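Local coordinates for protein 2-Cys Peroxiredoxin (Plasmodium vivax SaI-1, PDB 2I81) that probably reduces hydrogen peroxide and organic hydroperoxides through a reactive cysteine, as other typical 2-Cys peroxiredoxins do, at residues F49-D63 with N86-H100. Sequence-based numbering, arbitrary orientation.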
loop_
_atom_site.group_PDB
_atom_site.type_symbol
_atom_site.label_atom_id
_atom_site.label_comp_id
_atom_site.label_asym_id
_atom_site.label_seq_id
_atom_site.Cartn_x
_atom_site.Cartn_y
_atom_site.Cartn_z
ATOM N N PHE A 49 -5.740 36.246 19.522
ATOM C CA PHE A 49 -5.059 37.435 19.010
ATOM C C PHE A 49 -5.481 37.834 17.604
ATOM O O PHE A 49 -5.341 39.001 17.228
ATOM C CB PHE A 49 -3.541 37.257 19.044
ATOM C CG PHE A 49 -2.990 37.022 20.415
ATOM C CD1 PHE A 49 -2.449 35.787 20.750
ATOM C CD2 PHE A 49 -3.013 38.030 21.374
ATOM C CE1 PHE A 49 -1.936 35.559 22.019
ATOM C CE2 PHE A 49 -2.505 37.810 22.649
ATOM C CZ PHE A 49 -1.964 36.571 22.971
ATOM N N ILE A 50 -5.980 36.872 16.827
ATOM C CA ILE A 50 -6.371 37.144 15.444
ATOM C C ILE A 50 -7.364 38.310 15.384
ATOM O O ILE A 50 -8.395 38.306 16.062
ATOM C CB ILE A 50 -6.890 35.875 14.691
ATOM C CG1 ILE A 50 -6.793 36.080 13.173
ATOM C CG2 ILE A 50 -8.311 35.488 15.128
ATOM C CD1 ILE A 50 -6.903 34.796 12.351
ATOM N N GLY A 51 -7.016 39.321 14.595
ATOM C CA GLY A 51 -7.864 40.495 14.413
ATOM C C GLY A 51 -7.704 41.558 15.485
ATOM O O GLY A 51 -8.313 42.626 15.397
ATOM N N LYS A 52 -6.884 41.272 16.494
ATOM C CA LYS A 52 -6.685 42.199 17.606
ATOM C C LYS A 52 -5.265 42.755 17.664
ATOM O O LYS A 52 -5.082 43.964 17.824
ATOM C CB LYS A 52 -7.087 41.553 18.936
ATOM C CG LYS A 52 -8.560 41.177 19.003
ATOM C CD LYS A 52 -8.965 40.700 20.383
ATOM C CE LYS A 52 -10.399 40.186 20.368
ATOM N NZ LYS A 52 -10.876 39.834 21.737
ATOM N N LYS A 53 -4.267 41.880 17.528
ATOM C CA LYS A 53 -2.867 42.316 17.539
ATOM C C LYS A 53 -1.866 41.349 16.903
ATOM O O LYS A 53 -2.148 40.161 16.715
ATOM C CB LYS A 53 -2.418 42.714 18.958
ATOM C CG LYS A 53 -2.731 41.702 20.056
ATOM C CD LYS A 53 -2.925 42.385 21.412
ATOM C CE LYS A 53 -1.601 42.680 22.119
ATOM N NZ LYS A 53 -0.896 43.884 21.591
ATOM N N TYR A 54 -0.698 41.898 16.574
ATOM C CA TYR A 54 0.417 41.149 16.008
ATOM C C TYR A 54 1.047 40.269 17.078
ATOM O O TYR A 54 1.031 40.610 18.261
ATOM C CB TYR A 54 1.474 42.107 15.454
ATOM C CG TYR A 54 0.971 43.076 14.404
ATOM C CD1 TYR A 54 1.209 42.849 13.050
ATOM C CD2 TYR A 54 0.270 44.229 14.764
ATOM C CE1 TYR A 54 0.753 43.737 12.079
ATOM C CE2 TYR A 54 -0.192 45.121 13.804
ATOM C CZ TYR A 54 0.054 44.871 12.465
ATOM O OH TYR A 54 -0.402 45.755 11.517
ATOM N N VAL A 55 1.598 39.135 16.658
ATOM C CA VAL A 55 2.236 38.208 17.585
ATOM C C VAL A 55 3.697 38.002 17.208
ATOM O O VAL A 55 4.008 37.636 16.071
ATOM C CB VAL A 55 1.508 36.836 17.628
ATOM C CG1 VAL A 55 2.176 35.894 18.625
ATOM C CG2 VAL A 55 0.035 37.011 17.977
ATOM N N LEU A 56 4.587 38.258 18.161
ATOM C CA LEU A 56 5.982 37.877 18.015
ATOM C C LEU A 56 6.239 36.657 18.894
ATOM O O LEU A 56 6.482 36.778 20.098
ATOM C CB LEU A 56 6.921 39.036 18.370
ATOM C CG LEU A 56 8.349 38.994 17.808
ATOM C CD1 LEU A 56 8.913 40.399 17.675
ATOM C CD2 LEU A 56 9.277 38.122 18.648
ATOM N N LEU A 57 6.156 35.482 18.278
ATOM C CA LEU A 57 6.463 34.236 18.956
ATOM C C LEU A 57 7.963 34.011 18.846
ATOM O O LEU A 57 8.497 33.895 17.738
ATOM C CB LEU A 57 5.703 33.075 18.307
ATOM C CG LEU A 57 5.162 31.925 19.166
ATOM C CD1 LEU A 57 4.672 30.783 18.279
ATOM C CD2 LEU A 57 6.167 31.415 20.197
ATOM N N TYR A 58 8.648 33.962 19.986
ATOM C CA TYR A 58 10.074 33.652 19.983
ATOM C C TYR A 58 10.396 32.385 20.765
ATOM O O TYR A 58 9.940 32.204 21.896
ATOM C CB TYR A 58 10.929 34.851 20.430
ATOM C CG TYR A 58 10.994 35.124 21.919
ATOM C CD1 TYR A 58 10.091 35.994 22.528
ATOM C CD2 TYR A 58 11.984 34.541 22.713
ATOM C CE1 TYR A 58 10.157 36.258 23.893
ATOM C CE2 TYR A 58 12.055 34.795 24.079
ATOM C CZ TYR A 58 11.141 35.656 24.661
ATOM O OH TYR A 58 11.207 35.913 26.010
ATOM N N PHE A 59 11.166 31.505 20.134
ATOM C CA PHE A 59 11.571 30.247 20.745
ATOM C C PHE A 59 12.989 30.361 21.288
ATOM O O PHE A 59 13.829 31.060 20.718
ATOM C CB PHE A 59 11.505 29.103 19.726
ATOM C CG PHE A 59 10.127 28.834 19.183
ATOM C CD1 PHE A 59 9.673 29.491 18.041
ATOM C CD2 PHE A 59 9.292 27.902 19.794
ATOM C CE1 PHE A 59 8.401 29.239 17.528
ATOM C CE2 PHE A 59 8.019 27.641 19.287
ATOM C CZ PHE A 59 7.573 28.312 18.152
ATOM N N TYR A 60 13.245 29.675 22.396
ATOM C CA TYR A 60 14.594 29.520 22.927
ATOM C C TYR A 60 14.721 28.096 23.461
ATOM O O TYR A 60 13.736 27.538 23.948
ATOM C CB TYR A 60 14.892 30.566 24.009
ATOM C CG TYR A 60 13.986 30.511 25.217
ATOM C CD1 TYR A 60 12.743 31.144 25.213
ATOM C CD2 TYR A 60 14.378 29.837 26.373
ATOM C CE1 TYR A 60 11.908 31.097 26.324
ATOM C CE2 TYR A 60 13.555 29.788 27.487
ATOM C CZ TYR A 60 12.322 30.417 27.458
ATOM O OH TYR A 60 11.503 30.368 28.561
ATOM N N PRO A 61 15.886 27.509 23.431
ATOM C CA PRO A 61 16.015 26.133 23.853
ATOM C C PRO A 61 15.610 25.786 25.279
ATOM O O PRO A 61 14.855 24.896 25.464
ATOM C CB PRO A 61 17.469 25.840 23.578
ATOM C CG PRO A 61 18.073 27.057 23.405
ATOM C CD PRO A 61 17.135 27.982 22.865
ATOM N N LEU A 62 16.135 26.468 26.267
ATOM C CA LEU A 62 16.124 25.974 27.612
ATOM C C LEU A 62 16.159 27.028 28.671
ATOM O O LEU A 62 16.897 27.941 28.600
ATOM C CB LEU A 62 17.236 24.979 27.828
ATOM C CG LEU A 62 17.058 23.568 27.314
ATOM C CD1 LEU A 62 18.211 22.752 27.504
ATOM C CD2 LEU A 62 15.867 22.864 27.746
ATOM N N ASP A 63 15.347 26.868 29.680
ATOM C CA ASP A 63 15.518 27.559 30.922
ATOM C C ASP A 63 16.784 27.186 31.616
ATOM O O ASP A 63 17.279 26.107 31.446
ATOM C CB ASP A 63 14.323 27.312 31.809
ATOM C CG ASP A 63 13.107 27.905 31.268
ATOM O OD1 ASP A 63 13.136 28.259 30.139
ATOM O OD2 ASP A 63 12.125 28.039 31.942
ATOM N N ASN A 86 1.619 47.639 18.738
ATOM C CA ASN A 86 0.504 46.706 18.921
ATOM C C ASN A 86 0.905 45.244 18.692
ATOM O O ASN A 86 0.178 44.485 18.048
ATOM C CB ASN A 86 -0.698 47.101 18.042
ATOM C CG ASN A 86 -1.978 46.366 18.425
ATOM O OD1 ASN A 86 -2.714 45.889 17.560
ATOM N ND2 ASN A 86 -2.247 46.271 19.724
ATOM N N VAL A 87 2.070 44.854 19.205
ATOM C CA VAL A 87 2.489 43.456 19.092
ATOM C C VAL A 87 2.551 42.761 20.454
ATOM O O VAL A 87 3.035 43.329 21.438
ATOM C CB VAL A 87 3.814 43.255 18.271
ATOM C CG1 VAL A 87 3.902 44.233 17.103
ATOM C CG2 VAL A 87 5.045 43.373 19.146
ATOM N N GLU A 88 2.026 41.541 20.497
ATOM C CA GLU A 88 2.103 40.706 21.686
ATOM C C GLU A 88 3.381 39.877 21.636
ATOM O O GLU A 88 3.654 39.182 20.652
ATOM C CB GLU A 88 0.869 39.804 21.805
ATOM C CG GLU A 88 0.863 38.886 23.033
ATOM C CD GLU A 88 0.522 39.601 24.336
ATOM O OE1 GLU A 88 -0.125 40.669 24.299
ATOM O OE2 GLU A 88 0.902 39.082 25.408
ATOM N N LEU A 89 4.153 39.968 22.713
ATOM C CA LEU A 89 5.442 39.305 22.826
ATOM C C LEU A 89 5.277 37.997 23.601
ATOM O O LEU A 89 4.872 38.007 24.767
ATOM C CB LEU A 89 6.430 40.246 23.529
ATOM C CG LEU A 89 7.938 40.267 23.236
ATOM C CD1 LEU A 89 8.704 39.371 24.194
ATOM C CD2 LEU A 89 8.275 39.933 21.781
ATOM N N LEU A 90 5.580 36.877 22.945
ATOM C CA LEU A 90 5.420 35.553 23.552
ATOM C C LEU A 90 6.693 34.717 23.445
ATOM O O LEU A 90 7.135 34.383 22.343
ATOM C CB LEU A 90 4.243 34.797 22.916
ATOM C CG LEU A 90 2.829 35.395 22.934
ATOM C CD1 LEU A 90 1.879 34.512 22.136
ATOM C CD2 LEU A 90 2.309 35.584 24.355
ATOM N N GLY A 91 7.278 34.388 24.595
ATOM C CA GLY A 91 8.433 33.495 24.653
ATOM C C GLY A 91 7.987 32.053 24.754
ATOM O O GLY A 91 6.970 31.762 25.383
ATOM N N CYS A 92 8.740 31.146 24.139
ATOM C CA CYS A 92 8.363 29.737 24.133
ATOM C C CYS A 92 9.562 28.807 24.242
ATOM O O CYS A 92 10.534 28.936 23.496
ATOM C CB CYS A 92 7.552 29.404 22.878
ATOM S SG CYS A 92 6.822 27.752 22.863
ATOM N N SER A 93 9.485 27.877 25.188
ATOM C CA SER A 93 10.463 26.802 25.297
ATOM C C SER A 93 9.774 25.488 25.644
ATOM O O SER A 93 8.590 25.462 25.991
ATOM C CB SER A 93 11.540 27.134 26.334
ATOM O OG SER A 93 11.060 26.972 27.656
ATOM N N VAL A 94 10.537 24.403 25.551
ATOM C CA VAL A 94 10.058 23.062 25.878
ATOM C C VAL A 94 9.828 22.877 27.387
ATOM O O VAL A 94 9.079 21.985 27.800
ATOM C CB VAL A 94 11.029 21.979 25.329
ATOM C CG1 VAL A 94 10.598 20.584 25.753
ATOM C CG2 VAL A 94 11.117 22.060 23.807
ATOM N N ASP A 95 10.454 23.730 28.199
ATOM C CA ASP A 95 10.326 23.662 29.658
ATOM C C ASP A 95 8.882 23.809 30.127
ATOM O O ASP A 95 8.055 24.423 29.448
ATOM C CB ASP A 95 11.180 24.742 30.325
ATOM C CG ASP A 95 12.640 24.649 29.940
ATOM O OD1 ASP A 95 13.339 23.744 30.445
ATOM O OD2 ASP A 95 13.090 25.488 29.133
ATOM N N SER A 96 8.591 23.242 31.295
ATOM C CA SER A 96 7.277 23.365 31.916
ATOM C C SER A 96 7.061 24.771 32.467
ATOM O O SER A 96 8.016 25.533 32.645
ATOM C CB SER A 96 7.121 22.337 33.036
ATOM O OG SER A 96 8.088 22.549 34.059
ATOM N N LYS A 97 5.800 25.102 32.736
ATOM C CA LYS A 97 5.433 26.396 33.316
ATOM C C LYS A 97 5.985 26.576 34.734
ATOM O O LYS A 97 6.224 27.702 35.171
ATOM C CB LYS A 97 3.909 26.582 33.301
ATOM C CG LYS A 97 3.133 25.554 34.117
ATOM C CD LYS A 97 1.636 25.777 34.029
ATOM C CE LYS A 97 0.888 24.780 34.898
ATOM N NZ LYS A 97 -0.584 24.851 34.685
ATOM N N TYR A 98 6.184 25.464 35.442
ATOM C CA TYR A 98 6.774 25.494 36.779
ATOM C C TYR A 98 8.256 25.840 36.722
ATOM O O TYR A 98 8.778 26.511 37.617
ATOM C CB TYR A 98 6.563 24.162 37.503
ATOM C CG TYR A 98 5.108 23.816 37.706
ATOM C CD1 TYR A 98 4.490 22.840 36.927
ATOM C CD2 TYR A 98 4.343 24.477 38.669
ATOM C CE1 TYR A 98 3.149 22.521 37.108
ATOM C CE2 TYR A 98 3.001 24.167 38.854
ATOM C CZ TYR A 98 2.411 23.189 38.072
ATOM O OH TYR A 98 1.084 22.878 38.253
ATOM N N THR A 99 8.925 25.381 35.666
ATOM C CA THR A 99 10.326 25.719 35.429
ATOM C C THR A 99 10.479 27.202 35.073
ATOM O O THR A 99 11.461 27.837 35.467
ATOM C CB THR A 99 10.957 24.807 34.347
ATOM O OG1 THR A 99 10.867 23.438 34.769
ATOM C CG2 THR A 99 12.426 25.151 34.124
ATOM N N HIS A 100 9.503 27.749 34.345
ATOM C CA HIS A 100 9.490 29.177 34.018
ATOM C C HIS A 100 9.377 30.050 35.260
ATOM O O HIS A 100 10.159 30.986 35.436
ATOM C CB HIS A 100 8.341 29.522 33.071
ATOM C CG HIS A 100 8.515 29.001 31.681
ATOM N ND1 HIS A 100 9.738 28.628 31.168
ATOM C CD2 HIS A 100 7.617 28.823 30.683
ATOM C CE1 HIS A 100 9.584 28.221 29.921
ATOM N NE2 HIS A 100 8.307 28.332 29.601
HETATM O O HOH W 1 1.263 45.149 22.549
HETATM O O HOH W 2 12.777 24.990 23.555
HETATM O O HOH W 3 15.467 24.125 31.661
#
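Two carboxylates, Asp63 and Asp95, face each other where the paired strands run out, with Asp63 OD1 only 2.9 Å from Asp95 OD2. Both oxygens are acceptors, and the donors gathered round them probably offset the like charges. Asp63 OD2 takes His100 ND1 at 2.6 Å on its syn lone pair, nearly in the imidazole plane, while His100 NE2 bonds to Leu121 O, so the ring is fixed from both ends. Tyr60 OH donates to Asp63 OD1. On the other carboxylate, Asp95 OD2 receives Ser93 OG on its anti lone pair and Asp63 N from above the carboxylate plane, at 2.7 Å; a water bridges Asp95 OD1 to Asp63 O.

With CG between its backbone N and carbonyl carbon (chi1 61°), the Tyr60 ring reaches the neighbouring strand, where Ser93 CB lies over one face, a CH-pi contact 3.7 Å from the centroid. Tyr58 swings likewise (chi1 78°), laying its ring face on Gly91 CA, 3.5 Å from the centroid; its hydroxyl bonds to His118 NE2.

Strands 54-59 and 87-93 run parallel, linked by alternating backbone bonds from Tyr54 N to Asn86 O through to Tyr60 N to Cys92 O. On the face of Tyr54, Leu56 and Tyr58, Leu56 CD2 lies 3.8 Å from Leu89 CD2, the two leucines side by side, Leu56 also packing on Ile171 and Ile175 of helix 168-184. On the other face, Leu90 CD1 reaches Val55 CG1, and Cys92 SG lies obliquely beside the Phe59 ring. At the start of the two strands, a water joins Lys53 NZ to Val87 O.

The intervening helices make this a beta-alpha-beta crossover of the thioredoxin-like peroxiredoxin core; the first strand leads into the family's PxxxTxxC active-site motif, here Pro61, Thr65 and Cys68, the last touched by Tyr60.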